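Local coordinates for Er-derived vesicles protein ERV41 (Saccharomyces cerevisiae, PDB 3ZLC) that is a constituent of COPII-coated vesicles derived from the endoplasmic reticulum and is required for efficient transport of a subset of secretory proteins to the Golgi, at residues 22-27 with 117-122; 125-130 with 238-243; 156-161 with 172-177. All blocks are in the same frame, centred on the assembly; numbering follows the deposited sequence. Where two conformers were deposited one is given.

Interaction 1. Residues 22-27 with 117-122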
# COMPACT_ATOMS: atom_id res chain seq x y z
N ILE A 22 2.31 6.49 8.00
CA ILE A 22 2.16 5.81 6.72
C ILE A 22 0.78 6.12 6.18
O ILE A 22 -0.23 5.86 6.85
CB ILE A 22 2.34 4.28 6.85
CG1 ILE A 22 3.75 3.96 7.35
CG2 ILE A 22 2.11 3.61 5.51
CD1 ILE A 22 4.06 2.44 7.46
N ASN A 23 0.73 6.71 4.99
CA ASN A 23 -0.54 7.13 4.40
C ASN A 23 -0.91 6.15 3.31
O ASN A 23 -0.09 5.86 2.43
CB ASN A 23 -0.45 8.53 3.81
CG ASN A 23 0.29 9.49 4.71
OD1 ASN A 23 -0.16 9.79 5.83
ND2 ASN A 23 1.43 10.00 4.23
N MET A 24 -2.13 5.64 3.33
CA MET A 24 -2.53 4.57 2.43
C MET A 24 -3.94 4.79 1.87
O MET A 24 -4.84 5.21 2.59
CB MET A 24 -2.47 3.23 3.18
CG MET A 24 -2.26 2.04 2.29
SD MET A 24 -2.34 0.46 3.16
CE MET A 24 -3.12 0.98 4.70
N ASP A 25 -4.14 4.48 0.60
CA ASP A 25 -5.46 4.51 0.01
C ASP A 25 -5.37 3.41 -1.03
O ASP A 25 -4.65 3.54 -2.02
CB ASP A 25 -5.75 5.86 -0.63
CG ASP A 25 -7.20 5.96 -1.12
OD1 ASP A 25 -7.63 5.06 -1.88
OD2 ASP A 25 -7.91 6.89 -0.71
N ILE A 26 -6.03 2.29 -0.75
CA ILE A 26 -5.90 1.08 -1.56
C ILE A 26 -7.28 0.45 -1.81
O ILE A 26 -8.15 0.56 -0.94
CB ILE A 26 -4.96 0.07 -0.83
CG1 ILE A 26 -3.57 0.69 -0.65
CG2 ILE A 26 -4.84 -1.26 -1.59
CD1 ILE A 26 -2.59 -0.20 0.04
N TYR A 27 -7.48 -0.18 -2.97
CA TYR A 27 -8.69 -0.97 -3.20
C TYR A 27 -8.20 -2.41 -3.17
O TYR A 27 -7.19 -2.73 -3.79
CB TYR A 27 -9.29 -0.71 -4.58
CG TYR A 27 -9.73 0.73 -4.87
CD1 TYR A 27 -10.09 1.59 -3.84
CD2 TYR A 27 -9.77 1.20 -6.17
CE1 TYR A 27 -10.50 2.91 -4.11
CE2 TYR A 27 -10.17 2.50 -6.45
CZ TYR A 27 -10.53 3.35 -5.43
OH TYR A 27 -10.93 4.64 -5.71
N CYS A 117 -12.85 -3.84 -1.12
CA CYS A 117 -12.75 -3.02 0.08
C CYS A 117 -11.83 -1.83 -0.21
O CYS A 117 -10.73 -1.99 -0.75
CB CYS A 117 -12.15 -3.80 1.24
SG CYS A 117 -12.20 -2.90 2.82
N HIS A 118 -12.32 -0.64 0.13
CA HIS A 118 -11.55 0.59 0.05
C HIS A 118 -10.91 0.82 1.42
O HIS A 118 -11.61 1.11 2.39
CB HIS A 118 -12.48 1.75 -0.30
CG HIS A 118 -11.78 3.06 -0.47
ND1 HIS A 118 -12.45 4.27 -0.49
CD2 HIS A 118 -10.46 3.36 -0.66
CE1 HIS A 118 -11.58 5.25 -0.66
NE2 HIS A 118 -10.37 4.74 -0.77
N VAL A 119 -9.59 0.67 1.49
CA VAL A 119 -8.86 0.80 2.75
C VAL A 119 -8.08 2.11 2.73
O VAL A 119 -7.24 2.33 1.86
CB VAL A 119 -7.88 -0.37 2.92
CG1 VAL A 119 -7.10 -0.20 4.22
CG2 VAL A 119 -8.64 -1.71 2.91
N PHE A 120 -8.34 2.99 3.69
CA PHE A 120 -7.67 4.29 3.63
C PHE A 120 -7.51 4.97 4.99
O PHE A 120 -8.35 4.83 5.89
CB PHE A 120 -8.39 5.23 2.64
CG PHE A 120 -9.81 5.53 3.00
CD1 PHE A 120 -10.82 4.60 2.75
CD2 PHE A 120 -10.15 6.74 3.59
CE1 PHE A 120 -12.15 4.89 3.07
CE2 PHE A 120 -11.46 7.02 3.92
CZ PHE A 120 -12.46 6.10 3.66
N GLY A 121 -6.40 5.69 5.13
CA GLY A 121 -6.14 6.43 6.36
C GLY A 121 -4.65 6.65 6.54
O GLY A 121 -3.86 6.42 5.63
N SER A 122 -4.28 7.11 7.73
CA SER A 122 -2.88 7.37 8.04
C SER A 122 -2.52 6.69 9.35
O SER A 122 -3.22 6.84 10.35
CB SER A 122 -2.62 8.87 8.11
OG SER A 122 -2.64 9.43 6.81

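Interaction 2. Residues 125-130 with 238-243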
# COMPACT_ATOMS: atom_id res chain seq x y z
N VAL A 125 3.61 5.01 12.84
CA VAL A 125 4.41 3.85 13.21
C VAL A 125 5.76 4.33 13.72
O VAL A 125 6.18 5.47 13.45
CB VAL A 125 4.59 2.87 12.03
CG1 VAL A 125 3.25 2.37 11.52
CG2 VAL A 125 5.38 3.53 10.88
N ASN A 126 6.45 3.49 14.48
CA ASN A 126 7.81 3.83 14.87
C ASN A 126 8.63 3.90 13.60
O ASN A 126 8.42 3.08 12.69
CB ASN A 126 8.39 2.78 15.83
CG ASN A 126 7.64 2.72 17.14
OD1 ASN A 126 7.34 3.76 17.74
ND2 ASN A 126 7.34 1.51 17.60
N ARG A 127 9.54 4.86 13.52
CA ARG A 127 10.37 5.03 12.32
C ARG A 127 11.56 4.06 12.41
O ARG A 127 12.72 4.48 12.58
CB ARG A 127 10.84 6.49 12.17
CG ARG A 127 11.40 6.85 10.79
CD ARG A 127 11.92 8.30 10.70
NE ARG A 127 12.64 8.50 9.44
CZ ARG A 127 12.10 8.96 8.32
NH1 ARG A 127 10.81 9.32 8.29
NH2 ARG A 127 12.84 9.06 7.22
N VAL A 128 11.24 2.77 12.34
CA VAL A 128 12.25 1.71 12.34
C VAL A 128 11.83 0.67 11.30
O VAL A 128 10.72 0.74 10.77
CB VAL A 128 12.38 1.01 13.73
CG1 VAL A 128 12.92 1.97 14.78
CG2 VAL A 128 11.04 0.44 14.17
N SER A 129 12.70 -0.28 11.00
CA SER A 129 12.35 -1.34 10.06
C SER A 129 11.06 -2.05 10.51
O SER A 129 10.95 -2.51 11.65
CB SER A 129 13.49 -2.35 9.94
OG SER A 129 13.14 -3.38 9.03
N GLY A 130 10.06 -2.12 9.64
CA GLY A 130 8.81 -2.77 10.01
C GLY A 130 8.04 -3.22 8.79
O GLY A 130 8.57 -3.20 7.68
N TYR A 238 9.09 -1.90 5.09
CA TYR A 238 9.72 -0.59 5.01
C TYR A 238 10.94 -0.49 5.90
O TYR A 238 11.00 -1.08 6.98
CB TYR A 238 8.71 0.54 5.32
CG TYR A 238 7.89 0.29 6.57
CD1 TYR A 238 8.38 0.63 7.82
CD2 TYR A 238 6.61 -0.27 6.49
CE1 TYR A 238 7.65 0.43 8.96
CE2 TYR A 238 5.85 -0.48 7.66
CZ TYR A 238 6.39 -0.13 8.89
OH TYR A 238 5.68 -0.32 10.06
N ASN A 239 11.94 0.24 5.42
CA ASN A 239 13.08 0.59 6.25
C ASN A 239 13.46 2.03 5.94
O ASN A 239 13.11 2.56 4.88
CB ASN A 239 14.26 -0.34 6.01
CG ASN A 239 15.15 -0.43 7.22
OD1 ASN A 239 15.13 0.46 8.09
ND2 ASN A 239 15.94 -1.51 7.30
N PHE A 240 14.19 2.65 6.86
CA PHE A 240 14.49 4.08 6.74
C PHE A 240 15.99 4.28 6.64
O PHE A 240 16.75 3.83 7.50
CB PHE A 240 13.89 4.83 7.94
CG PHE A 240 12.39 4.62 8.07
CD1 PHE A 240 11.51 5.44 7.38
CD2 PHE A 240 11.88 3.56 8.83
CE1 PHE A 240 10.13 5.23 7.47
CE2 PHE A 240 10.50 3.35 8.91
CZ PHE A 240 9.62 4.19 8.24
N GLU A 241 16.41 4.95 5.57
CA GLU A 241 17.83 5.13 5.31
C GLU A 241 18.43 6.12 6.30
O GLU A 241 17.77 7.10 6.67
CB GLU A 241 18.02 5.63 3.88
CG GLU A 241 17.41 4.67 2.85
CD GLU A 241 17.84 4.99 1.44
OE1 GLU A 241 18.66 5.91 1.29
OE2 GLU A 241 17.36 4.32 0.48
N PRO A 242 19.69 5.88 6.70
CA PRO A 242 20.41 6.71 7.67
C PRO A 242 21.00 7.97 7.05
O PRO A 242 21.94 8.54 7.61
CB PRO A 242 21.55 5.80 8.14
CG PRO A 242 21.85 4.94 6.95
CD PRO A 242 20.46 4.66 6.36
N LEU A 243 20.48 8.40 5.90
CA LEU A 243 20.92 9.65 5.30
C LEU A 243 19.71 10.53 4.99
O LEU A 243 18.57 10.08 5.12
CB LEU A 243 21.78 9.41 4.05
CG LEU A 243 21.31 8.44 2.96
CD1 LEU A 243 20.19 9.01 2.12
CD2 LEU A 243 22.49 8.05 2.06
O HOH W 1 7.50 0.56 12.30
O HOH W 2 15.43 7.80 8.00

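Interaction 3. Residues 156-161 with 172-177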
# COMPACT_ATOMS: atom_id res chain seq x y z
N HIS A 156 -5.26 -5.71 -6.39
CA HIS A 156 -5.37 -4.47 -5.62
C HIS A 156 -4.98 -3.27 -6.45
O HIS A 156 -4.30 -3.40 -7.47
CB HIS A 156 -4.52 -4.55 -4.34
CG HIS A 156 -3.06 -4.75 -4.61
ND1 HIS A 156 -2.52 -5.99 -4.87
CD2 HIS A 156 -2.02 -3.87 -4.65
CE1 HIS A 156 -1.21 -5.87 -5.07
NE2 HIS A 156 -0.89 -4.59 -4.94
N VAL A 157 -5.46 -2.11 -6.01
CA VAL A 157 -5.10 -0.84 -6.62
C VAL A 157 -4.52 0.01 -5.52
O VAL A 157 -5.14 0.16 -4.47
CB VAL A 157 -6.34 -0.09 -7.14
CG1 VAL A 157 -5.96 1.34 -7.57
CG2 VAL A 157 -6.96 -0.86 -8.30
N ILE A 158 -3.33 0.56 -5.73
CA ILE A 158 -2.78 1.45 -4.73
C ILE A 158 -2.97 2.87 -5.25
O ILE A 158 -2.29 3.27 -6.20
CB ILE A 158 -1.26 1.18 -4.50
CG1 ILE A 158 -1.06 -0.23 -3.92
CG2 ILE A 158 -0.67 2.22 -3.52
CD1 ILE A 158 0.38 -0.78 -4.04
N ASN A 159 -3.89 3.62 -4.66
CA ASN A 159 -4.07 5.00 -5.08
C ASN A 159 -3.02 5.88 -4.42
O ASN A 159 -2.46 6.78 -5.06
CB ASN A 159 -5.48 5.50 -4.75
CG ASN A 159 -6.54 4.67 -5.41
OD1 ASN A 159 -6.54 4.52 -6.63
ND2 ASN A 159 -7.44 4.07 -4.60
N GLU A 160 -2.74 5.59 -3.15
CA GLU A 160 -1.66 6.26 -2.42
C GLU A 160 -0.95 5.31 -1.48
O GLU A 160 -1.59 4.47 -0.84
CB GLU A 160 -2.20 7.45 -1.59
CG GLU A 160 -1.04 8.21 -0.88
CD GLU A 160 -1.51 9.32 0.04
OE1 GLU A 160 -2.74 9.48 0.22
OE2 GLU A 160 -0.64 10.03 0.61
N PHE A 161 0.37 5.46 -1.39
CA PHE A 161 1.15 4.84 -0.33
C PHE A 161 2.37 5.74 -0.11
O PHE A 161 3.25 5.81 -0.97
CB PHE A 161 1.60 3.43 -0.70
CG PHE A 161 2.20 2.69 0.45
CD1 PHE A 161 1.38 2.20 1.46
CD2 PHE A 161 3.57 2.52 0.56
CE1 PHE A 161 1.91 1.53 2.55
CE2 PHE A 161 4.12 1.85 1.64
CZ PHE A 161 3.29 1.36 2.64
N ASN A 172 5.53 9.15 -5.45
CA ASN A 172 5.69 7.86 -4.78
C ASN A 172 5.60 6.73 -5.81
O ASN A 172 4.67 6.70 -6.62
CB ASN A 172 4.57 7.67 -3.73
CG ASN A 172 4.58 8.75 -2.67
OD1 ASN A 172 5.59 8.94 -1.98
ND2 ASN A 172 3.47 9.50 -2.56
N PRO A 173 6.56 5.80 -5.78
CA PRO A 173 6.52 4.77 -6.82
C PRO A 173 5.21 3.96 -6.84
O PRO A 173 4.77 3.57 -7.93
CB PRO A 173 7.66 3.83 -6.44
CG PRO A 173 8.60 4.67 -5.57
CD PRO A 173 7.76 5.72 -4.92
N LEU A 174 4.60 3.70 -5.68
CA LEU A 174 3.39 2.86 -5.68
C LEU A 174 2.09 3.60 -5.94
O LEU A 174 1.07 2.95 -6.19
CB LEU A 174 3.29 2.02 -4.39
CG LEU A 174 4.51 1.14 -4.17
CD1 LEU A 174 4.33 0.35 -2.87
CD2 LEU A 174 4.76 0.21 -5.36
N ASP A 175 2.10 4.93 -5.93
CA ASP A 175 0.87 5.70 -6.20
C ASP A 175 0.33 5.41 -7.58
O ASP A 175 1.10 5.36 -8.55
CB ASP A 175 1.12 7.22 -6.12
CG ASP A 175 1.23 7.74 -4.71
OD1 ASP A 175 1.18 6.92 -3.77
OD2 ASP A 175 1.42 8.96 -4.53
N ASN A 176 -0.99 5.27 -7.68
CA ASN A 176 -1.64 5.03 -8.97
C ASN A 176 -1.07 3.81 -9.71
O ASN A 176 -0.77 3.87 -10.90
CB ASN A 176 -1.57 6.29 -9.84
CG ASN A 176 -2.07 7.54 -9.12
OD1 ASN A 176 -1.31 8.47 -8.88
ND2 ASN A 176 -3.36 7.54 -8.75
N THR A 177 -0.96 2.69 -9.00
CA THR A 177 -0.52 1.44 -9.62
C THR A 177 -1.52 0.37 -9.23
O THR A 177 -2.28 0.55 -8.28
CB THR A 177 0.86 1.01 -9.11
OG1 THR A 177 0.78 0.77 -7.70
CG2 THR A 177 1.91 2.08 -9.39
O HOH W 3 -4.97 5.02 -9.07
O HOH W 4 -1.43 9.80 -5.11

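Interaction 1. Residues 22-27 with 117-122
His118 lies across from Asp25 and Tyr27 and is held by both. Its NE2 donates to Asp25 OD1 at 3.0 Å, the oxygen lying near the imidazole plane while NE2 approaches from above the carboxylate plane, 36° out of it; a weak second bond runs to Asp25 OD2. Because CG of Asp25 is anti to the backbone N (chi1 -174°), the carboxylate comes closer to the neighbouring strand, and OD1 also accepts a bond from Asn159. One imidazole face takes the edge of Tyr27 in an offset edge-to-face pair, planes at 78° and Tyr27 CE1 to His118 CD2 3.5 Å. Phe120 CD1 sits over the centre of the opposite face, so the ring is sandwiched as well as bonded at its edge. Further along the same face of the sheet, in the conformer given, Ser122 OG donates to a lone pair of Asn23 OD1 at 2.7 Å. Met24 pairs with Gly121 and Ile26 with Val119, each through two backbone bonds, and these alternate with the non-hydrogen-bonded pairs Asp25-Phe120 and Tyr27-His118. With segment axes 4.6 Å apart, this is a regular antiparallel ladder between neighbouring strands 19-28 and 117-126 of a mixed beta-sheet in the lumenal domain.

Interaction 2. Residues 125-130 with 238-243
The contact between 125-130 and 238-243 combines a short antiparallel strand pairing with aromatic packing, where the chain leaves strand 117-126, turns, and enters strand 130-136 beside strand 233-240. Gly130 and Tyr238 form the hydrogen-bonded pair: Gly130 N reaches Tyr238 O at 3.0 Å and Tyr238 N reaches Gly130 O at 2.9 Å. Placing CG of Tyr238 between its backbone N and carbonyl carbon (chi1 48°) folds the phenol across Gly130, whose carbonyl lies over the ring centre. That approach is consistent with a glycine here, since a CB would come within clashing distance of Tyr238 OH. Val125 comes from the opposite direction to meet that hydroxyl, its CB 3.9 Å from Tyr238 OH. The OH donates to a water that in turn donates to Asn126 O, bridging the end of one strand to the tip of the ring.

Phe240 packs under the turn. Arg127 CG stands over its face, 3.6 Å from the ring centroid and 11° off the normal, a clear CH-pi contact. The extended arginine chain then carries the guanidinium past the rim, with Phe240 CD1 over its centre and the two planes 41° apart. At the ring edge, Val128 O approaches Phe240 CE2 to 3.2 Å. Arg127 NH2 bonds to Asn210 and donates to a second water, which donates to Glu241 O. Val20 and Val195 also touch Phe240, placing it between strands 19-28 and 188-200. Arg127 is the centre of an inverse gamma turn, which begins the short connection from strand 117-126 in one mixed sheet to strand 130-136 in the other.

Interaction 3. Residues 156-161 with 172-177
Val157 and Ile158 open an antiparallel pairing with 172-177 that carries a G1 beta bulge, Asn176 and Thr177 both facing Ile158; on the pairing with strand 19-28, Asn159 and Glu160 both face Asp25 in a classic bulge. Val157 contributes a CA-H...O contact to Thr177 O. Ile158 then makes the bridge, its N donating to Thr177 O at 2.8 Å and its O accepting from Thr177 N at 3.2 Å. Its CG2 branch, anti to the backbone N, lies against Leu174 O at 3.3 Å, while CD1 touches Leu174 CB. Thr177 OG1 lies alongside Ile158 and donates to that same Leu174 O, so the carbonyl is met by a hydroxyl and by a methyl.

At Asn159 the chain turns a corner. Its CB points away from 172-177; ND2 bonds to Asp25 OD1, while OD1 reaches Asn176 ND2 through a water, and its backbone O accepts a weak bond from Asn176 N. Glu160 runs side by side with Asp175, their carboxylate planes 86° apart, and its OE2 is bonded to Ser162. Phe161 packs its CD2 on Leu174 CD1 at 4.1 Å, and its ring also stacks on Phe236.

The Phe161 N-H is taken up by OD1 of Asp175, the last residue of a type I turn from Asn172, whose ND2 donates to OD2. An alanine in place of Asp175 is likely to leave both donors without their carboxylate partner and to remove the tie from turn to strand at Phe161. The two protein donors use different oxygens: Asp175 OD1 receives Phe161 N at 2.9 Å nearly in line with its C-O bond, whereas OD2 is met by Asn172 ND2 from above the carboxylate plane, 39° out of it.

How the interactions relate
From the N terminus, strand 19-28 is the first to take part in these contacts, and interaction 1 closes a loop of 89 residues when 117-122 returns beside it. The chain runs on along strand 117-126 directly into 125-130, which opens interaction 2; that contact waits for 238-243 before it closes. Interaction 3 forms and closes within this interval, joining 156-161 to 172-177 across only ten residues. Nothing crosses: interaction 1 precedes the other two in series. Strand 19-28 lies between strands 117-126 and 156-163, and the bond from Asn159 N to Asp25 O links interactions 1 and 3. Ile22 CD1 packs on Tyr238 and Val125, tying interaction 1 to interaction 2 and to strand 233-240 of the other sheet.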